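Local coordinates for protein putative glucoamylase (Bacteroides caccae ATCC 43185, PDB 4QT9) that probably hydrolyses glucosidic linkages as a putative glucoamylase built on an alpha/alpha toroid, at residues T66-L78 and E137-Y151. Residues are numbered along the deposited sequence; the frame is centred on the assembly and turned at random.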
loop_
_atom_site.group_PDB
_atom_site.type_symbol
_atom_site.label_atom_id
_atom_site.label_comp_id
_atom_site.label_asym_id
_atom_site.label_seq_id
_atom_site.Cartn_x
_atom_site.Cartn_y
_atom_site.Cartn_z
ATOM N N THR A 66 5.083 -7.753 -8.339
ATOM C CA THR A 66 4.900 -6.308 -8.197
ATOM C C THR A 66 5.804 -5.806 -7.057
ATOM O O THR A 66 5.837 -6.417 -6.000
ATOM C CB THR A 66 3.393 -5.983 -8.019
ATOM O OG1 THR A 66 3.236 -4.579 -7.831
ATOM C CG2 THR A 66 2.726 -6.747 -6.870
ATOM N N SER A 67 6.536 -4.722 -7.276
ATOM C CA SER A 67 7.414 -4.170 -6.258
ATOM C C SER A 67 6.627 -3.576 -5.080
ATOM O O SER A 67 6.907 -3.938 -3.936
ATOM C CB SER A 67 8.359 -3.132 -6.866
ATOM O OG SER A 67 7.642 -2.178 -7.634
ATOM N N GLY A 68 5.642 -2.715 -5.359
ATOM C CA GLY A 68 4.824 -2.072 -4.335
ATOM C C GLY A 68 4.069 -3.056 -3.464
ATOM O O GLY A 68 4.191 -3.019 -2.235
ATOM N N GLY A 69 3.332 -3.966 -4.112
ATOM C CA GLY A 69 2.571 -5.015 -3.445
ATOM C C GLY A 69 3.451 -5.924 -2.603
ATOM O O GLY A 69 3.018 -6.424 -1.556
ATOM N N SER A 70 4.711 -6.116 -3.042
ATOM C CA SER A 70 5.697 -6.923 -2.324
ATOM C C SER A 70 6.128 -6.235 -1.020
ATOM O O SER A 70 6.392 -6.942 -0.056
ATOM C CB SER A 70 6.898 -7.234 -3.196
ATOM O OG SER A 70 6.505 -8.244 -4.110
ATOM N N GLY A 71 6.145 -4.892 -0.983
ATOM C CA GLY A 71 6.427 -4.124 0.234
ATOM C C GLY A 71 5.362 -4.403 1.288
ATOM O O GLY A 71 5.671 -4.702 2.450
ATOM N N PHE A 72 4.086 -4.386 0.856
ATOM C CA PHE A 72 2.934 -4.736 1.700
ATOM C C PHE A 72 3.027 -6.186 2.130
ATOM O O PHE A 72 2.739 -6.500 3.275
ATOM C CB PHE A 72 1.599 -4.506 0.970
ATOM C CG PHE A 72 1.362 -3.148 0.349
ATOM C CD1 PHE A 72 2.176 -2.064 0.664
ATOM C CD2 PHE A 72 0.341 -2.962 -0.577
ATOM C CE1 PHE A 72 1.957 -0.812 0.084
ATOM C CE2 PHE A 72 0.121 -1.710 -1.157
ATOM C CZ PHE A 72 0.922 -0.637 -0.811
ATOM N N GLY A 73 3.421 -7.042 1.205
ATOM C CA GLY A 73 3.566 -8.485 1.413
ATOM C C GLY A 73 4.633 -8.880 2.404
ATOM O O GLY A 73 4.430 -9.786 3.219
ATOM N N ILE A 74 5.782 -8.197 2.335
ATOM C CA ILE A 74 6.915 -8.374 3.232
ATOM C C ILE A 74 6.445 -8.042 4.697
ATOM O O ILE A 74 6.767 -8.796 5.626
ATOM C CB ILE A 74 8.042 -7.443 2.684
ATOM C CG1 ILE A 74 8.948 -8.188 1.703
ATOM C CG2 ILE A 74 8.816 -6.699 3.745
ATOM C CD1 ILE A 74 9.717 -7.223 0.707
HETATM N N MSE A 75 5.635 -6.954 4.863
HETATM C CA MSE A 75 5.059 -6.500 6.147
HETATM C C MSE A 75 4.028 -7.509 6.621
HETATM O O MSE A 75 3.933 -7.798 7.810
HETATM C CB MSE A 75 4.414 -5.111 6.002
HETATM C CG MSE A 75 5.423 -4.013 5.828
HETATM SE SE MSE A 75 4.519 -2.324 5.484
HETATM C CE MSE A 75 5.364 -1.245 6.930
ATOM N N ALA A 76 3.280 -8.070 5.682
ATOM C CA ALA A 76 2.313 -9.132 5.973
ATOM C C ALA A 76 3.057 -10.406 6.468
ATOM O O ALA A 76 2.617 -11.037 7.430
ATOM C CB ALA A 76 1.467 -9.430 4.739
ATOM N N ILE A 77 4.216 -10.733 5.868
ATOM C CA ILE A 77 5.006 -11.901 6.269
ATOM C C ILE A 77 5.615 -11.652 7.679
ATOM O O ILE A 77 5.581 -12.551 8.527
ATOM C CB ILE A 77 6.061 -12.214 5.187
ATOM C CG1 ILE A 77 5.378 -12.789 3.926
ATOM C CG2 ILE A 77 7.135 -13.188 5.727
ATOM C CD1 ILE A 77 6.285 -12.905 2.618
ATOM N N LEU A 78 6.089 -10.408 7.936
ATOM C CA LEU A 78 6.666 -9.965 9.220
ATOM C C LEU A 78 5.654 -10.138 10.374
ATOM O O LEU A 78 5.990 -10.696 11.418
ATOM C CB LEU A 78 7.105 -8.499 9.087
ATOM C CG LEU A 78 8.244 -7.978 9.949
ATOM C CD1 LEU A 78 9.536 -8.726 9.694
ATOM C CD2 LEU A 78 8.501 -6.549 9.616
ATOM N N GLU A 137 6.228 3.016 -6.444
ATOM C CA GLU A 137 6.305 1.590 -6.157
ATOM C C GLU A 137 7.564 1.265 -5.339
ATOM O O GLU A 137 7.505 0.445 -4.417
ATOM C CB GLU A 137 6.283 0.821 -7.475
ATOM C CG GLU A 137 4.889 0.734 -8.067
ATOM C CD GLU A 137 4.073 -0.414 -7.504
ATOM O OE1 GLU A 137 4.339 -1.580 -7.886
ATOM O OE2 GLU A 137 3.194 -0.149 -6.653
ATOM N N THR A 138 8.673 1.965 -5.619
ATOM C CA THR A 138 9.934 1.824 -4.866
ATOM C C THR A 138 9.717 2.234 -3.387
ATOM O O THR A 138 10.184 1.550 -2.474
ATOM C CB THR A 138 11.046 2.649 -5.523
ATOM O OG1 THR A 138 11.266 2.147 -6.833
ATOM C CG2 THR A 138 12.356 2.607 -4.735
ATOM N N ALA A 139 8.947 3.305 -3.175
ATOM C CA ALA A 139 8.656 3.829 -1.844
ATOM C C ALA A 139 7.848 2.817 -1.012
ATOM O O ALA A 139 8.174 2.611 0.158
ATOM C CB ALA A 139 7.922 5.131 -1.963
ATOM N N PHE A 140 6.825 2.180 -1.612
ATOM C CA PHE A 140 6.006 1.142 -0.970
ATOM C C PHE A 140 6.856 -0.097 -0.656
ATOM O O PHE A 140 6.703 -0.673 0.404
ATOM C CB PHE A 140 4.774 0.774 -1.823
ATOM C CG PHE A 140 3.800 1.932 -1.978
ATOM C CD1 PHE A 140 3.536 2.788 -0.916
ATOM C CD2 PHE A 140 3.169 2.172 -3.189
ATOM C CE1 PHE A 140 2.677 3.874 -1.067
ATOM C CE2 PHE A 140 2.285 3.250 -3.335
ATOM C CZ PHE A 140 2.054 4.104 -2.279
ATOM N N LEU A 141 7.789 -0.448 -1.499
ATOM C CA LEU A 141 8.702 -1.568 -1.199
ATOM C C LEU A 141 9.633 -1.201 -0.043
ATOM O O LEU A 141 9.851 -2.026 0.864
ATOM C CB LEU A 141 9.510 -1.948 -2.455
ATOM C CG LEU A 141 10.554 -3.081 -2.350
ATOM C CD1 LEU A 141 9.924 -4.454 -1.957
ATOM C CD2 LEU A 141 11.242 -3.273 -3.671
HETATM N N MSE A 142 10.199 0.032 -0.077
HETATM C CA MSE A 142 11.155 0.464 0.948
HETATM C C MSE A 142 10.474 0.627 2.302
HETATM O O MSE A 142 11.081 0.280 3.304
HETATM C CB MSE A 142 11.875 1.758 0.543
HETATM C CG MSE A 142 12.900 1.554 -0.549
HETATM SE SE MSE A 142 14.325 0.365 -0.000
HETATM C CE MSE A 142 14.323 0.530 1.949
ATOM N N GLN A 143 9.208 1.079 2.338
ATOM C CA GLN A 143 8.459 1.186 3.596
ATOM C C GLN A 143 8.418 -0.220 4.301
ATOM O O GLN A 143 8.651 -0.323 5.511
ATOM C CB GLN A 143 7.042 1.735 3.332
ATOM C CG GLN A 143 6.148 1.818 4.573
ATOM C CD GLN A 143 4.790 2.443 4.337
ATOM O OE1 GLN A 143 4.308 3.235 5.162
ATOM N NE2 GLN A 143 4.119 2.079 3.243
ATOM N N GLY A 144 8.207 -1.271 3.515
ATOM C CA GLY A 144 8.225 -2.642 3.999
ATOM C C GLY A 144 9.608 -3.112 4.416
ATOM O O GLY A 144 9.769 -3.691 5.493
ATOM N N LEU A 145 10.611 -2.864 3.570
ATOM C CA LEU A 145 11.987 -3.300 3.857
ATOM C C LEU A 145 12.569 -2.613 5.119
ATOM O O LEU A 145 13.220 -3.278 5.921
ATOM C CB LEU A 145 12.895 -3.070 2.651
ATOM C CG LEU A 145 12.712 -4.018 1.464
ATOM C CD1 LEU A 145 13.524 -3.523 0.267
ATOM C CD2 LEU A 145 13.137 -5.465 1.802
ATOM N N LEU A 146 12.259 -1.321 5.341
ATOM C CA LEU A 146 12.771 -0.638 6.536
ATOM C C LEU A 146 12.152 -1.228 7.813
ATOM O O LEU A 146 12.819 -1.265 8.840
ATOM C CB LEU A 146 12.566 0.880 6.456
ATOM C CG LEU A 146 13.451 1.597 5.400
ATOM C CD1 LEU A 146 13.250 3.094 5.434
ATOM C CD2 LEU A 146 14.960 1.305 5.598
ATOM N N ALA A 147 10.901 -1.708 7.731
ATOM C CA ALA A 147 10.225 -2.401 8.826
ATOM C C ALA A 147 10.955 -3.744 9.158
ATOM O O ALA A 147 11.215 -4.022 10.328
ATOM C CB ALA A 147 8.765 -2.664 8.459
ATOM N N VAL A 148 11.314 -4.544 8.134
ATOM C CA VAL A 148 12.054 -5.819 8.320
ATOM C C VAL A 148 13.444 -5.503 8.882
ATOM O O VAL A 148 13.946 -6.207 9.767
ATOM C CB VAL A 148 12.146 -6.670 7.013
ATOM C CG1 VAL A 148 13.049 -7.904 7.192
ATOM C CG2 VAL A 148 10.764 -7.086 6.533
ATOM N N HIS A 149 14.062 -4.441 8.361
ATOM C CA HIS A 149 15.367 -3.975 8.834
ATOM C C HIS A 149 15.339 -3.770 10.360
ATOM O O HIS A 149 16.212 -4.278 11.070
ATOM C CB HIS A 149 15.765 -2.663 8.136
ATOM C CG HIS A 149 17.085 -2.176 8.640
ATOM N ND1 HIS A 149 17.170 -1.352 9.745
ATOM C CD2 HIS A 149 18.328 -2.549 8.272
ATOM C CE1 HIS A 149 18.460 -1.221 9.996
ATOM N NE2 HIS A 149 19.199 -1.911 9.124
ATOM N N GLN A 150 14.317 -3.053 10.850
ATOM C CA GLN A 150 14.158 -2.756 12.279
ATOM C C GLN A 150 13.792 -4.001 13.082
ATOM O O GLN A 150 14.226 -4.124 14.226
ATOM C CB GLN A 150 13.147 -1.626 12.501
ATOM C CG GLN A 150 13.707 -0.261 12.041
ATOM C CD GLN A 150 15.006 0.107 12.694
ATOM O OE1 GLN A 150 16.074 0.045 12.082
ATOM N NE2 GLN A 150 14.943 0.456 13.958
ATOM N N TYR A 151 13.067 -4.947 12.476
ATOM C CA TYR A 151 12.717 -6.189 13.142
ATOM C C TYR A 151 13.959 -7.063 13.383
ATOM O O TYR A 151 14.075 -7.673 14.442
ATOM C CB TYR A 151 11.695 -6.957 12.289
ATOM C CG TYR A 151 11.029 -8.115 12.995
ATOM C CD1 TYR A 151 10.029 -7.899 13.941
ATOM C CD2 TYR A 151 11.340 -9.430 12.660
ATOM C CE1 TYR A 151 9.368 -8.964 14.553
ATOM C CE2 TYR A 151 10.681 -10.508 13.264
ATOM C CZ TYR A 151 9.692 -10.269 14.208
ATOM O OH TYR A 151 9.042 -11.314 14.835
#
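OE1 of Glu137 takes the backbone N-H of Gly68, N to OE1 3.1 Å, in the first turn of helix 67-83, which packs against helix 135-152 within the alpha/alpha toroid. Thr66 OG1, at the N-cap, lies 3.2 Å from Glu137 OE1, at best a weak bond, since its proton may serve another acceptor. The amide reaches OE1 from well above the carboxylate plane. A turn about CB-CG (chi2 -85°) folds the acid back over this helix start. With an alanine here, the Gly68 amide would probably lose its acceptor and Thr66 OG1 a neighbouring carboxylate. A bound acetate sits beside the same side chain.

The two helices are nearly parallel, their axes 6.9 Å apart at 16°. Glycines permit the approach: Gly71 CA lies 3.7 Å from Leu141 CA and gives a CA-H...O contact to Phe140 O, while Gly144 CA faces Gly71 O. Knobs-into-holes packing follows, Leu141 settling among Ser67, Ser70, Gly71 and Ile74, and Ile74 among Leu141, Gly144, Leu145 and Val148. The fit is tight where Ile74 CG2 meets Val148 CG2 at 3.4 Å.

On one flank, CZ of Phe72 lies over a face of Phe140, near its rim, the ring planes inclined at 56°; Tyr266 meets Phe72 edge-to-face. Farther along, the selenomethionine Met75 lays CG against Gly144 CA and brings CE to Gln143, whose amide is held by Tyr266 and Gly270. At the far end Leu78 runs antiparallel to Tyr151, with CG over one face of its ring toward the rim and CD1 3.5 Å from Tyr151 CD2.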